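Local coordinates for protein benzoate 1,2-dioxygenase beta subunit (PDB 3E99) that probably serves as the structural, non-catalytic partner of the alpha subunit in the oxygenase that dihydroxylates benzoate to a cis-diol, at residues 14-17 / 18-21; 3-6 / 7-11. One frame throughout, in Å; residues are numbered along the deposited sequence. Where two conformers were deposited one is given.

Interaction 1: 14-17 / 18-21; sequences LYRE and SRLL
Arg16 and Leu20 meet one turn apart on helix 7-22; in one of the two conformers modelled for Arg16, the leucine methyl CD1 sits over the centre of one face of the guanidinium. The nearest approach in that conformer is Leu20 CD1 to Arg16 CZ, 3.8 Å, a van der Waals contact against the flat of the group. The Arg16 methylenes also meet Arg19, whose chain bends at chi3 so that NH2 comes within 3.6 Å of Arg16 CG. With Arg16 placed this way, the two guanidinium planes are turned 56° apart. A water in the plane of both groups accepts from Arg19 NH1 at 3.0 Å and, weakly, from Arg16 NE, which would probably ease the closeness of two positive charges. The stronger tie of Arg19 is its salt bridge from NE to Glu98 of the second subunit.

Ser18 turns the other way, back onto the preceding turn. OG stands between its own N and carbonyl carbon (chi1 57°), a position that brings it 2.8 Å from Leu14 O and 3.2 Å from Tyr15 O; its single proton could go to either. Either way the buried hydroxyl would turn to a carbonyl that already takes a backbone N-H, Leu14 O from Ser18 N and Tyr15 O from Arg19 N. Glu17 leads inward alongside Leu21, with OE2 4.2 Å from Leu21 CD1. Its carboxylate is held by Tyr132 at OE1 and by Trp29 and Tyr33 at OE2. Backbone i to i+4 bonds link the two segments, for example Leu20 N to Arg16 O at 2.9 Å. This is a helix of the NTF2-like fold packed between its own sheet and helix 26-30 and the neighbouring subunit.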
ATOM      1  N   LEU A  14      11.900  -7.486   1.335  1.00 24.71           N
ATOM      2  CA  LEU A  14      11.582  -6.076   1.483  1.00 23.62           C
ATOM      3  C   LEU A  14      10.709  -5.820   2.735  1.00 24.01           C
ATOM      4  O   LEU A  14      10.891  -4.815   3.427  1.00 23.33           O
ATOM      5  CB  LEU A  14      10.899  -5.493   0.226  1.00 24.88           C
ATOM      6  CG  LEU A  14      11.636  -5.456  -1.126  1.00 24.33           C
ATOM      7  CD1 LEU A  14      10.747  -4.913  -2.269  1.00 26.30           C
ATOM      8  CD2 LEU A  14      12.942  -4.630  -0.956  1.00 22.56           C
ATOM      9  N   TYR A  15       9.747  -6.710   3.000  1.00 24.80           N
ATOM     10  CA  TYR A  15       8.879  -6.531   4.136  1.00 23.73           C
ATOM     11  C   TYR A  15       9.693  -6.704   5.417  1.00 21.65           C
ATOM     12  O   TYR A  15       9.514  -5.965   6.348  1.00 24.03           O
ATOM     13  CB  TYR A  15       7.687  -7.491   4.117  1.00 23.14           C
ATOM     14  CG  TYR A  15       6.807  -7.378   2.858  1.00 21.49           C
ATOM     15  CD1 TYR A  15       6.875  -6.268   2.002  1.00 20.61           C
ATOM     16  CD2 TYR A  15       5.958  -8.395   2.517  1.00 24.15           C
ATOM     17  CE1 TYR A  15       6.075  -6.159   0.881  1.00 26.40           C
ATOM     18  CE2 TYR A  15       5.162  -8.325   1.382  1.00 21.82           C
ATOM     19  CZ  TYR A  15       5.229  -7.205   0.562  1.00 22.14           C
ATOM     20  OH  TYR A  15       4.431  -7.185  -0.552  1.00 26.50           O
ATOM     21  N   ARG A  16      10.576  -7.706   5.457  1.00 21.03           N
ATOM     22  CA  ARG A  16      11.397  -7.940   6.633  0.50 22.18           C
ATOM     23  C   ARG A  16      12.337  -6.765   6.887  1.00 21.96           C
ATOM     24  O   ARG A  16      12.415  -6.264   8.003  1.00 24.59           O
ATOM     25  CB  ARG A  16      12.229  -9.224   6.473  0.50 22.65           C
ATOM     26  CG  ARG A  16      13.184  -9.431   7.623  0.50 23.07           C
ATOM     27  CD  ARG A  16      13.658 -10.869   7.804  0.50 25.33           C
ATOM     28  NE  ARG A  16      14.374 -10.912   9.078  0.50 28.97           N
ATOM     29  CZ  ARG A  16      15.679 -10.747   9.231  0.50 23.85           C
ATOM     30  NH1 ARG A  16      16.489 -10.607   8.183  0.50 30.17           N
ATOM     31  NH2 ARG A  16      16.177 -10.758  10.449  0.50 20.09           N
ATOM     32  N   GLU A  17      13.062  -6.344   5.846  1.00 20.45           N
ATOM     33  CA  GLU A  17      14.007  -5.239   5.986  1.00 22.93           C
ATOM     34  C   GLU A  17      13.354  -3.998   6.579  1.00 23.86           C
ATOM     35  O   GLU A  17      13.842  -3.425   7.554  1.00 23.01           O
ATOM     36  CB  GLU A  17      14.715  -4.956   4.673  1.00 25.24           C
ATOM     37  CG  GLU A  17      15.796  -3.879   4.745  1.00 24.12           C
ATOM     38  CD  GLU A  17      15.409  -2.580   4.082  1.00 23.88           C
ATOM     39  OE1 GLU A  17      14.684  -2.594   3.056  1.00 24.33           O
ATOM     40  OE2 GLU A  17      15.800  -1.513   4.602  1.00 27.03           O
ATOM     41  N   SER A  18      12.216  -3.619   6.031  1.00 21.57           N
ATOM     42  CA  SER A  18      11.479  -2.449   6.519  1.00 22.66           C
ATOM     43  C   SER A  18      10.877  -2.675   7.915  1.00 20.44           C
ATOM     44  O   SER A  18      10.847  -1.741   8.727  1.00 22.01           O
ATOM     45  CB  SER A  18      10.433  -1.977   5.475  1.00 24.67           C
ATOM     46  OG  SER A  18       9.542  -3.006   5.160  1.00 25.19           O
ATOM     47  N   ARG A  19      10.437  -3.899   8.223  1.00 22.83           N
ATOM     48  CA  ARG A  19       9.988  -4.242   9.566  1.00 22.54           C
ATOM     49  C   ARG A  19      11.085  -4.038  10.610  1.00 24.76           C
ATOM     50  O   ARG A  19      10.821  -3.576  11.742  1.00 23.67           O
ATOM     51  CB  ARG A  19       9.471  -5.695   9.655  1.00 24.71           C
ATOM     52  CG  ARG A  19       9.149  -6.152  11.077  1.00 25.22           C
ATOM     53  CD  ARG A  19       8.357  -7.416  11.087  1.00 27.79           C
ATOM     54  NE  ARG A  19       8.906  -8.433  10.219  1.00 23.03           N
ATOM     55  CZ  ARG A  19       9.958  -9.194  10.492  1.00 30.55           C
ATOM     56  NH1 ARG A  19      10.618  -9.063  11.619  1.00 28.03           N
ATOM     57  NH2 ARG A  19      10.325 -10.134   9.644  1.00 30.19           N
ATOM     58  N   LEU A  20      12.323  -4.385  10.260  1.00 23.91           N
ATOM     59  CA  LEU A  20      13.405  -4.239  11.232  1.00 23.39           C
ATOM     60  C   LEU A  20      13.616  -2.755  11.628  1.00 22.49           C
ATOM     61  O   LEU A  20      13.944  -2.464  12.783  1.00 25.91           O
ATOM     62  CB  LEU A  20      14.688  -4.915  10.730  1.00 26.84           C
ATOM     63  CG  LEU A  20      14.512  -6.434  10.565  1.00 26.00           C
ATOM     64  CD1 LEU A  20      15.741  -7.041   9.906  1.00 19.72           C
ATOM     65  CD2 LEU A  20      14.164  -7.155  11.872  1.00 29.68           C
ATOM     66  N   LEU A  21      13.361  -1.827  10.714  1.00 20.54           N
ATOM     67  CA  LEU A  21      13.382  -0.396  11.025  1.00 20.26           C
ATOM     68  C   LEU A  21      12.194  -0.002  11.872  1.00 21.74           C
ATOM     69  O   LEU A  21      12.320   0.729  12.847  1.00 24.28           O
ATOM     70  CB  LEU A  21      13.367   0.470   9.741  1.00 21.36           C
ATOM     71  CG  LEU A  21      14.591   0.457   8.869  1.00 24.66           C
ATOM     72  CD1 LEU A  21      14.297   1.109   7.505  1.00 23.06           C
ATOM     73  CD2 LEU A  21      15.729   1.158   9.623  1.00 23.26           C
TER
HETATM   74  O   HOH W   1      12.701 -11.127  11.965  0.60 24.99           O

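Interaction 2: 3-6 / 7-11; sequences KTID and LADIQ
Asp6 brings its carboxylate over the first turn of helix 7-22, where OD1 takes the backbone N of Asp9 at 2.9 Å. The bond is nearly straight, and the N-H meets the oxygen nearly in line with the C-O bond. A chi1 of 62° folds CG between the backbone N and the carbonyl carbon of Asp6, which turns the carboxylate toward the amides at the helix start. The same oxygen lies 3.6 Å from Ala8 CB. Asp9 reciprocates: its OD2 accepts Asp6 N at 3.1 Å, the donor reaching it on the anti side and 29° out of the carboxylate plane. With CG beside its own backbone N, the Asp9 side chain leans back toward the chain entering the helix.

These reciprocal bonds make a capping box, with Asp6 as N-cap and Asp9 three residues on, and they give two amides at the helix entrance side-chain acceptors. The price is a close pair of carboxylates, Asp6 OD1 and Asp9 OD2 being 3.1 Å apart, with planes only 21° from parallel. The positive end of the helix dipole and the N-H donors probably offset much of that repulsion.

On the inner side, Ile5 CG2 touches Ile10 CG1 at 3.9 Å, the two side chains crossing at about a right angle. Both isoleucines also rest on Phe136 and on His107 of strand 106-119, which places the helix start against the sheet. Asp6 O, in the meantime, accepts Ile10 N at 3.1 Å in the first i to i+4 bond of the helix, while the CG1 methylene of Ile10 packs close beside that carbonyl oxygen.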
ATOM      1  N   LYS A   3      19.642 -20.868  -7.537  1.00 42.60           N
ATOM      2  CA  LYS A   3      18.599 -20.288  -6.684  1.00 41.19           C
ATOM      3  C   LYS A   3      17.485 -19.706  -7.546  1.00 35.57           C
ATOM      4  O   LYS A   3      17.720 -18.821  -8.362  1.00 35.21           O
ATOM      5  CB  LYS A   3      19.165 -19.213  -5.732  1.00 43.96           C
ATOM      6  CG  LYS A   3      19.219 -19.666  -4.285  1.00 46.34           C
ATOM      7  CD  LYS A   3      20.350 -19.018  -3.531  1.00 52.01           C
ATOM      8  CE  LYS A   3      20.221 -19.245  -2.043  1.00 53.33           C
ATOM      9  NZ  LYS A   3      21.411 -18.762  -1.317  1.00 55.21           N
ATOM     10  N   THR A   4      16.280 -20.236  -7.402  1.00 31.64           N
ATOM     11  CA  THR A   4      15.139 -19.665  -8.086  1.00 32.27           C
ATOM     12  C   THR A   4      14.515 -18.697  -7.079  1.00 33.04           C
ATOM     13  O   THR A   4      14.241 -19.052  -5.937  1.00 38.91           O
ATOM     14  CB  THR A   4      14.152 -20.717  -8.671  1.00 34.47           C
ATOM     15  OG1 THR A   4      13.496 -21.440  -7.632  1.00 41.93           O
ATOM     16  CG2 THR A   4      14.898 -21.710  -9.607  1.00 23.45           C
ATOM     17  N   ILE A   5      14.423 -17.447  -7.496  1.00 28.53           N
ATOM     18  CA  ILE A   5      13.996 -16.347  -6.675  1.00 28.80           C
ATOM     19  C   ILE A   5      12.922 -15.718  -7.521  1.00 28.63           C
ATOM     20  O   ILE A   5      13.114 -15.496  -8.730  1.00 27.33           O
ATOM     21  CB  ILE A   5      15.144 -15.347  -6.419  1.00 28.23           C
ATOM     22  CG1 ILE A   5      16.242 -15.971  -5.565  1.00 35.62           C
ATOM     23  CG2 ILE A   5      14.646 -14.049  -5.719  1.00 36.62           C
ATOM     24  CD1 ILE A   5      15.797 -16.318  -4.157  1.00 34.79           C
ATOM     25  N   ASP A   6      11.769 -15.484  -6.912  1.00 28.84           N
ATOM     26  CA  ASP A   6      10.701 -14.806  -7.598  1.00 27.24           C
ATOM     27  C   ASP A   6      10.309 -13.530  -6.838  1.00 26.75           C
ATOM     28  O   ASP A   6      10.895 -13.174  -5.797  1.00 25.40           O
ATOM     29  CB  ASP A   6       9.505 -15.737  -7.780  1.00 26.98           C
ATOM     30  CG  ASP A   6       8.900 -16.209  -6.473  1.00 31.78           C
ATOM     31  OD1 ASP A   6       9.101 -15.587  -5.416  1.00 32.00           O
ATOM     32  OD2 ASP A   6       8.163 -17.211  -6.506  1.00 33.83           O
ATOM     33  N   LEU A   7       9.283 -12.862  -7.351  1.00 26.50           N
ATOM     34  CA  LEU A   7       8.851 -11.595  -6.799  1.00 25.89           C
ATOM     35  C   LEU A   7       8.399 -11.741  -5.375  1.00 22.73           C
ATOM     36  O   LEU A   7       8.678 -10.870  -4.552  1.00 24.38           O
ATOM     37  CB  LEU A   7       7.728 -10.999  -7.658  1.00 27.35           C
ATOM     38  CG  LEU A   7       7.166  -9.681  -7.198  1.00 29.33           C
ATOM     39  CD1 LEU A   7       8.273  -8.615  -7.172  1.00 27.39           C
ATOM     40  CD2 LEU A   7       5.981  -9.277  -8.116  1.00 30.33           C
ATOM     41  N   ALA A   8       7.714 -12.829  -5.052  1.00 25.33           N
ATOM     42  CA  ALA A   8       7.296 -13.066  -3.680  1.00 26.61           C
ATOM     43  C   ALA A   8       8.476 -13.215  -2.723  1.00 27.74           C
ATOM     44  O   ALA A   8       8.427 -12.703  -1.615  1.00 26.84           O
ATOM     45  CB  ALA A   8       6.332 -14.240  -3.562  1.00 27.06           C
ATOM     46  N   ASP A   9       9.538 -13.897  -3.151  1.00 25.11           N
ATOM     47  CA  ASP A   9      10.736 -13.994  -2.321  1.00 24.89           C
ATOM     48  C   ASP A   9      11.350 -12.605  -2.064  1.00 21.19           C
ATOM     49  O   ASP A   9      11.783 -12.286  -0.950  1.00 24.63           O
ATOM     50  CB  ASP A   9      11.765 -14.884  -2.974  1.00 22.13           C
ATOM     51  CG  ASP A   9      11.299 -16.298  -3.103  1.00 32.50           C
ATOM     52  OD1 ASP A   9      10.614 -16.801  -2.176  1.00 33.27           O
ATOM     53  OD2 ASP A   9      11.597 -16.885  -4.155  1.00 28.96           O
ATOM     54  N   ILE A  10      11.400 -11.796  -3.112  1.00 24.09           N
ATOM     55  CA  ILE A  10      11.901 -10.443  -3.009  1.00 22.00           C
ATOM     56  C   ILE A  10      11.039  -9.593  -2.077  1.00 24.51           C
ATOM     57  O   ILE A  10      11.558  -8.865  -1.250  1.00 26.03           O
ATOM     58  CB  ILE A  10      12.055  -9.776  -4.398  1.00 24.02           C
ATOM     59  CG1 ILE A  10      13.074 -10.534  -5.279  1.00 22.66           C
ATOM     60  CG2 ILE A  10      12.495  -8.286  -4.249  1.00 20.84           C
ATOM     61  CD1 ILE A  10      13.052 -10.184  -6.763  1.00 19.62           C
ATOM     62  N   GLN A  11       9.710  -9.675  -2.227  1.00 22.93           N
ATOM     63  CA  GLN A  11       8.766  -8.954  -1.379  1.00 25.60           C
ATOM     64  C   GLN A  11       8.925  -9.354   0.098  1.00 22.73           C
ATOM     65  O   GLN A  11       8.942  -8.503   0.999  1.00 26.10           O
ATOM     66  CB  GLN A  11       7.322  -9.154  -1.900  1.00 22.10           C
ATOM     67  CG  GLN A  11       7.050  -8.361  -3.180  1.00 23.98           C
ATOM     68  CD  GLN A  11       5.697  -8.643  -3.813  1.00 28.62           C
ATOM     69  OE1 GLN A  11       5.285  -9.786  -3.931  1.00 27.94           O
ATOM     70  NE2 GLN A  11       5.020  -7.598  -4.245  1.00 29.10           N
TER

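Both contacts belong to helix 7-22, and interaction 2 comes first along the chain: the capping box at 3-6 / 7-11 starts the helix, and residues 14-17 / 18-21 make up most of its later turns. Their centres are 16 Å apart, and consecutive helical turns join them, with Gln11 O 2.8 Å from Tyr15 N. Interaction 2 lies near the surface, about 18 Å from the centre of the chain; interaction 1 is buried, about 8 Å from it. Strand 89-103 runs beside both, through Val97 in each case, so one helix is laid along one side of the sheet. The second subunit reaches interaction 1 alone, leaving the helix start to pack within its own chain.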